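Local coordinates for CRP-like protein Clp (Xanthomonas campestris pv. campestris, PDB 3IWZ) that acts as a homodimeric, DNA-binding global regulator of virulence genes whose DNA binding appears to be abolished by cyclic di-GMP, at residues Q119-Q123 with T124-P128; G25-E28 with R29-H33. One frame throughout, in Å; residues are numbered along the deposited sequence.

Contact 1: residues Q119-Q123 with T124-P128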
ATOM      1  N   GLN D 119      18.361 -12.908   7.819  1.00 57.97           N
ATOM      2  CA  GLN D 119      17.667 -14.024   8.451  1.00 59.37           C
ATOM      3  C   GLN D 119      18.666 -15.012   9.057  1.00 59.72           C
ATOM      4  O   GLN D 119      18.350 -15.714  10.016  1.00 59.47           O
ATOM      5  CB  GLN D 119      16.736 -14.712   7.441  1.00 60.13           C
ATOM      6  CG  GLN D 119      15.687 -13.753   6.862  1.00 60.77           C
ATOM      7  CD  GLN D 119      14.573 -14.449   6.100  1.00 61.90           C
ATOM      8  OE1 GLN D 119      14.819 -15.261   5.204  1.00 62.75           O
ATOM      9  NE2 GLN D 119      13.333 -14.124   6.448  1.00 61.30           N
ATOM     10  N   GLN D 120      19.873 -15.065   8.502  1.00 60.24           N
ATOM     11  CA  GLN D 120      20.895 -15.939   9.061  1.00 61.54           C
ATOM     12  C   GLN D 120      21.258 -15.319  10.407  1.00 61.12           C
ATOM     13  O   GLN D 120      21.547 -16.021  11.374  1.00 60.86           O
ATOM     14  CB  GLN D 120      22.135 -16.003   8.165  1.00 62.06           C
ATOM     15  CG  GLN D 120      21.925 -16.746   6.849  1.00 63.45           C
ATOM     16  CD  GLN D 120      23.187 -16.792   5.996  1.00 64.75           C
ATOM     17  OE1 GLN D 120      23.142 -17.144   4.811  1.00 65.45           O
ATOM     18  NE2 GLN D 120      24.321 -16.444   6.596  1.00 64.31           N
ATOM     19  N   LEU D 121      21.236 -13.989  10.457  1.00 60.88           N
ATOM     20  CA  LEU D 121      21.525 -13.273  11.690  1.00 59.64           C
ATOM     21  C   LEU D 121      20.304 -13.370  12.599  1.00 59.60           C
ATOM     22  O   LEU D 121      20.433 -13.349  13.824  1.00 60.31           O
ATOM     23  CB  LEU D 121      21.839 -11.801  11.405  1.00 59.51           C
ATOM     24  CG  LEU D 121      23.222 -11.438  10.854  1.00 58.50           C
ATOM     25  CD1 LEU D 121      23.317  -9.931  10.644  1.00 58.00           C
ATOM     26  CD2 LEU D 121      24.296 -11.902  11.833  1.00 59.96           C
ATOM     27  N   PHE D 122      19.120 -13.470  11.993  1.00 59.76           N
ATOM     28  CA  PHE D 122      17.871 -13.583  12.746  1.00 59.10           C
ATOM     29  C   PHE D 122      17.819 -14.925  13.463  1.00 59.72           C
ATOM     30  O   PHE D 122      17.021 -15.116  14.384  1.00 60.27           O
ATOM     31  CB  PHE D 122      16.653 -13.467  11.820  1.00 58.87           C
ATOM     32  CG  PHE D 122      16.194 -12.051  11.575  1.00 58.93           C
ATOM     33  CD1 PHE D 122      15.117 -11.801  10.728  1.00 57.85           C
ATOM     34  CD2 PHE D 122      16.828 -10.970  12.185  1.00 57.93           C
ATOM     35  CE1 PHE D 122      14.676 -10.501  10.493  1.00 56.97           C
ATOM     36  CE2 PHE D 122      16.393  -9.663  11.955  1.00 57.10           C
ATOM     37  CZ  PHE D 122      15.315  -9.431  11.104  1.00 56.61           C
ATOM     38  N   GLN D 123      18.659 -15.856  13.023  1.00 59.52           N
ATOM     39  CA  GLN D 123      18.731 -17.175  13.640  1.00 60.31           C
ATOM     40  C   GLN D 123      19.982 -17.331  14.513  1.00 60.29           C
ATOM     41  O   GLN D 123      20.219 -18.395  15.086  1.00 60.92           O
ATOM     42  CB  GLN D 123      18.692 -18.263  12.570  1.00 60.57           C
ATOM     43  CG  GLN D 123      17.331 -18.401  11.904  1.00 63.26           C
ATOM     44  CD  GLN D 123      16.212 -18.691  12.901  1.00 62.97           C
ATOM     45  OE1 GLN D 123      15.957 -17.907  13.814  1.00 63.40           O
ATOM     46  NE2 GLN D 123      15.540 -19.826  12.724  1.00 64.15           N
ATOM     47  N   THR D 124      20.776 -16.266  14.612  1.00 59.12           N
ATOM     48  CA  THR D 124      21.980 -16.273  15.432  1.00 57.62           C
ATOM     49  C   THR D 124      22.031 -15.118  16.450  1.00 57.19           C
ATOM     50  O   THR D 124      21.130 -14.973  17.277  1.00 58.01           O
ATOM     51  CB  THR D 124      23.254 -16.258  14.554  1.00 58.17           C
ATOM     52  OG1 THR D 124      22.999 -15.539  13.341  1.00 57.97           O
ATOM     53  CG2 THR D 124      23.682 -17.682  14.219  1.00 58.70           C
ATOM     54  N   SER D 125      23.072 -14.292  16.389  1.00 55.56           N
ATOM     55  CA  SER D 125      23.212 -13.195  17.343  1.00 55.25           C
ATOM     56  C   SER D 125      22.130 -12.119  17.295  1.00 55.52           C
ATOM     57  O   SER D 125      22.146 -11.198  18.115  1.00 56.48           O
ATOM     58  CB  SER D 125      24.584 -12.531  17.187  1.00 55.02           C
ATOM     59  OG  SER D 125      24.691 -11.826  15.964  1.00 53.11           O
ATOM     60  N   LEU D 126      21.193 -12.226  16.355  1.00 55.78           N
ATOM     61  CA  LEU D 126      20.124 -11.227  16.240  1.00 55.65           C
ATOM     62  C   LEU D 126      18.730 -11.777  16.546  1.00 55.25           C
ATOM     63  O   LEU D 126      17.749 -11.036  16.559  1.00 54.69           O
ATOM     64  CB  LEU D 126      20.149 -10.583  14.844  1.00 55.37           C
ATOM     65  CG  LEU D 126      20.913  -9.255  14.704  1.00 55.18           C
ATOM     66  CD1 LEU D 126      22.192  -9.285  15.530  1.00 53.67           C
ATOM     67  CD2 LEU D 126      21.209  -8.990  13.225  1.00 52.82           C
ATOM     68  N   SER D 127      18.657 -13.077  16.809  1.00 56.55           N
ATOM     69  CA  SER D 127      17.394 -13.744  17.121  1.00 56.58           C
ATOM     70  C   SER D 127      16.543 -12.973  18.142  1.00 55.64           C
ATOM     71  O   SER D 127      15.328 -12.846  17.973  1.00 56.67           O
ATOM     72  CB  SER D 127      17.678 -15.166  17.631  1.00 58.50           C
ATOM     73  OG  SER D 127      16.496 -15.944  17.711  1.00 60.74           O
ATOM     74  N   PRO D 128      17.166 -12.451  19.216  1.00 53.85           N
ATOM     75  CA  PRO D 128      16.423 -11.700  20.239  1.00 52.23           C
ATOM     76  C   PRO D 128      15.904 -10.351  19.733  1.00 51.01           C
ATOM     77  O   PRO D 128      14.965  -9.779  20.289  1.00 50.46           O
ATOM     78  CB  PRO D 128      17.451 -11.523  21.357  1.00 53.72           C
ATOM     79  CG  PRO D 128      18.386 -12.697  21.165  1.00 53.73           C
ATOM     80  CD  PRO D 128      18.544 -12.714  19.668  1.00 53.41           C
TER
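The C-terminal end of helix 115-122, where the chain passes from strand 108-114 and this short helix toward the long helix 130-157, is closed by a type I beta turn running from Thr124 to Ser127. Leu121 O is the hub. It accepts Thr124 N at 3.0 Å, with that donor standing above the carbonyl plane, and Leu126 N at 2.9 Å, which lies much closer to the plane. The two donors arrive from opposite faces, and the C=O...N angle opens from 105° for Thr124 to 156° for Leu126. One residue earlier, Thr124 OG1 lies 2.5 Å from Gln120 O, shorter than a normal hydrogen bond, so its exact geometry is doubtful. Ser127 CA makes a CA-H...O contact with Phe122 O at 3.1 Å. With CG opposite its own carbonyl carbon (chi1 -77°), the Leu121 side chain runs alongside that of Leu126; Leu126 CD2 slots against Leu121 CB at 3.4 Å and is almost as near to Leu121 CD1, a tight fit. Leu126 CB also sits at the edge of the Phe122 ring, near its plane, 4.3 Å from Phe122 CD2; the ring itself packs on Ile133 and Leu134 of the long helix. Leu121 O is thus held by amides three and five residues on, Ser127 N to Thr124 O closes the turn, perhaps aided by the threonine hydroxyl, and both leucines stay buried.

Contact 2: residues G25-E28 with R29-H33; sequences GTIE and RFLAH
Residues 25-28 run straight on into 29-33 and with them make up almost the whole of helix 24-32, the short helix that leads into strand 35-39, the first strand of the chain. Four successive i to i+4 bonds carry it, from Arg29 N to Gly25 O at a long 3.3 Å through to Ala32 N to Glu28 O at 2.8 Å. Ile27 and Leu31, one turn apart, run alongside each other with Ile27 CG2 4.0 Å from Leu31 CD1, and both rest on Tyr57 of strand 54-58. Phe30 is buried on the same protein-facing side: with CG anti to the backbone N (chi1 166°), its ring extends to Ile113 and Leu118. On the flank toward helix 130-157 Arg29 bends at chi3 and folds back along the helix, laying one guanidinium face over Gly25 O and Thr26 CA. Arg29 NH2 comes within 2.7 Å of Gly25 O, but that oxygen lies over the face, at too poor an angle for a hydrogen bond; the firm partner is Asp129, salt-bridged to Arg29 NH1. Thr26 OG1 is hydrogen-bonded to Arg132 NE. At the C-terminal end the His33 imidazole turns back on the helix, His33 ND1 donating to Arg29 O at 3.1 Å with that oxygen 17° out of the ring plane.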
ATOM      1  N   GLY D  25      19.528   0.378  21.048  1.00 54.19           N
ATOM      2  CA  GLY D  25      20.400  -0.761  21.280  1.00 53.05           C
ATOM      3  C   GLY D  25      20.196  -1.818  20.213  1.00 53.28           C
ATOM      4  O   GLY D  25      21.152  -2.432  19.729  1.00 53.77           O
ATOM      5  N   THR D  26      18.938  -2.035  19.846  1.00 53.04           N
ATOM      6  CA  THR D  26      18.612  -3.012  18.819  1.00 52.23           C
ATOM      7  C   THR D  26      19.113  -2.465  17.483  1.00 51.71           C
ATOM      8  O   THR D  26      19.637  -3.207  16.647  1.00 52.93           O
ATOM      9  CB  THR D  26      17.088  -3.243  18.732  1.00 52.50           C
ATOM     10  OG1 THR D  26      16.587  -3.655  20.010  1.00 52.52           O
ATOM     11  CG2 THR D  26      16.775  -4.316  17.707  1.00 52.08           C
ATOM     12  N   ILE D  27      18.959  -1.157  17.297  1.00 50.42           N
ATOM     13  CA  ILE D  27      19.386  -0.498  16.068  1.00 50.24           C
ATOM     14  C   ILE D  27      20.886  -0.583  15.825  1.00 50.19           C
ATOM     15  O   ILE D  27      21.318  -0.900  14.718  1.00 49.24           O
ATOM     16  CB  ILE D  27      18.953   0.997  16.050  1.00 50.08           C
ATOM     17  CG1 ILE D  27      17.450   1.086  15.767  1.00 50.78           C
ATOM     18  CG2 ILE D  27      19.762   1.774  15.008  1.00 48.37           C
ATOM     19  CD1 ILE D  27      16.954   2.486  15.459  1.00 50.21           C
ATOM     20  N   GLU D  28      21.676  -0.290  16.854  1.00 50.91           N
ATOM     21  CA  GLU D  28      23.129  -0.339  16.726  1.00 51.45           C
ATOM     22  C   GLU D  28      23.635  -1.736  16.409  1.00 50.27           C
ATOM     23  O   GLU D  28      24.502  -1.901  15.554  1.00 50.29           O
ATOM     24  CB  GLU D  28      23.801   0.184  17.997  1.00 52.34           C
ATOM     25  CG  GLU D  28      23.481   1.640  18.267  1.00 57.68           C
ATOM     26  CD  GLU D  28      23.605   2.497  17.017  1.00 60.06           C
ATOM     27  OE1 GLU D  28      22.739   3.378  16.809  1.00 61.55           O
ATOM     28  OE2 GLU D  28      24.569   2.288  16.248  1.00 61.72           O
ATOM     29  N   ARG D  29      23.108  -2.745  17.095  1.00 49.44           N
ATOM     30  CA  ARG D  29      23.544  -4.109  16.829  1.00 49.82           C
ATOM     31  C   ARG D  29      23.180  -4.467  15.402  1.00 49.56           C
ATOM     32  O   ARG D  29      23.923  -5.159  14.716  1.00 50.71           O
ATOM     33  CB  ARG D  29      22.886  -5.091  17.789  1.00 48.67           C
ATOM     34  CG  ARG D  29      23.389  -4.983  19.207  1.00 49.74           C
ATOM     35  CD  ARG D  29      22.962  -6.192  20.017  1.00 49.89           C
ATOM     36  NE  ARG D  29      21.530  -6.193  20.280  1.00 49.29           N
ATOM     37  CZ  ARG D  29      20.922  -5.301  21.052  1.00 49.92           C
ATOM     38  NH1 ARG D  29      19.613  -5.365  21.247  1.00 48.62           N
ATOM     39  NH2 ARG D  29      21.628  -4.344  21.631  1.00 50.57           N
ATOM     40  N   PHE D  30      22.027  -3.987  14.954  1.00 50.02           N
ATOM     41  CA  PHE D  30      21.587  -4.261  13.599  1.00 49.26           C
ATOM     42  C   PHE D  30      22.557  -3.639  12.600  1.00 49.46           C
ATOM     43  O   PHE D  30      22.860  -4.237  11.569  1.00 49.77           O
ATOM     44  CB  PHE D  30      20.184  -3.702  13.363  1.00 48.46           C
ATOM     45  CG  PHE D  30      19.800  -3.662  11.921  1.00 48.69           C
ATOM     46  CD1 PHE D  30      19.536  -4.832  11.225  1.00 49.88           C
ATOM     47  CD2 PHE D  30      19.750  -2.452  11.240  1.00 50.54           C
ATOM     48  CE1 PHE D  30      19.232  -4.807   9.864  1.00 49.91           C
ATOM     49  CE2 PHE D  30      19.447  -2.413   9.872  1.00 52.34           C
ATOM     50  CZ  PHE D  30      19.186  -3.595   9.184  1.00 51.25           C
ATOM     51  N   LEU D  31      23.041  -2.439  12.909  1.00 49.25           N
ATOM     52  CA  LEU D  31      23.969  -1.736  12.032  1.00 50.58           C
ATOM     53  C   LEU D  31      25.381  -2.318  12.092  1.00 51.24           C
ATOM     54  O   LEU D  31      26.149  -2.208  11.136  1.00 50.79           O
ATOM     55  CB  LEU D  31      24.012  -0.248  12.389  1.00 51.44           C
ATOM     56  CG  LEU D  31      22.706   0.546  12.278  1.00 51.55           C
ATOM     57  CD1 LEU D  31      22.985   2.010  12.586  1.00 51.41           C
ATOM     58  CD2 LEU D  31      22.119   0.393  10.879  1.00 50.73           C
ATOM     59  N   ALA D  32      25.717  -2.946  13.214  1.00 51.73           N
ATOM     60  CA  ALA D  32      27.039  -3.537  13.382  1.00 53.57           C
ATOM     61  C   ALA D  32      27.370  -4.511  12.250  1.00 53.62           C
ATOM     62  O   ALA D  32      28.542  -4.756  11.967  1.00 55.06           O
ATOM     63  CB  ALA D  32      27.134  -4.254  14.739  1.00 51.56           C
ATOM     64  N   HIS D  33      26.343  -5.061  11.606  1.00 53.92           N
ATOM     65  CA  HIS D  33      26.545  -6.013  10.512  1.00 52.44           C
ATOM     66  C   HIS D  33      26.240  -5.392   9.148  1.00 52.94           C
ATOM     67  O   HIS D  33      26.275  -6.079   8.126  1.00 53.77           O
ATOM     68  CB  HIS D  33      25.652  -7.254  10.685  1.00 51.24           C
ATOM     69  CG  HIS D  33      25.817  -7.958  11.999  1.00 51.13           C
ATOM     70  ND1 HIS D  33      25.145  -7.576  13.140  1.00 51.12           N
ATOM     71  CD2 HIS D  33      26.560  -9.036  12.345  1.00 49.57           C
ATOM     72  CE1 HIS D  33      25.461  -8.388  14.131  1.00 49.99           C
ATOM     73  NE2 HIS D  33      26.319  -9.283  13.675  1.00 50.56           N
TER

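In the fold
Contact 2 precedes contact 1 in the chain, yet the two helix ends meet in space, their centres about 12 Å apart. His33 joins them: its ring packs with His33 CG 3.5 Å from Leu121 CD1 and His33 CE1 3.7 Å from Leu126 CD1. Both contacts are partly buried: Phe122, Leu121 and Leu126 are buried in contact 1, Phe30 and Thr26 in contact 2, and most other residues are at least partly exposed. Contact 2 is regular helix, contact 1 an irregular exit. Both border the long helix 130-157, contact 2 through polar side chains just before and within its first turn, contact 1 through Phe122. Only contact 1 touches the second subunit, through Gln119 on its Tyr135.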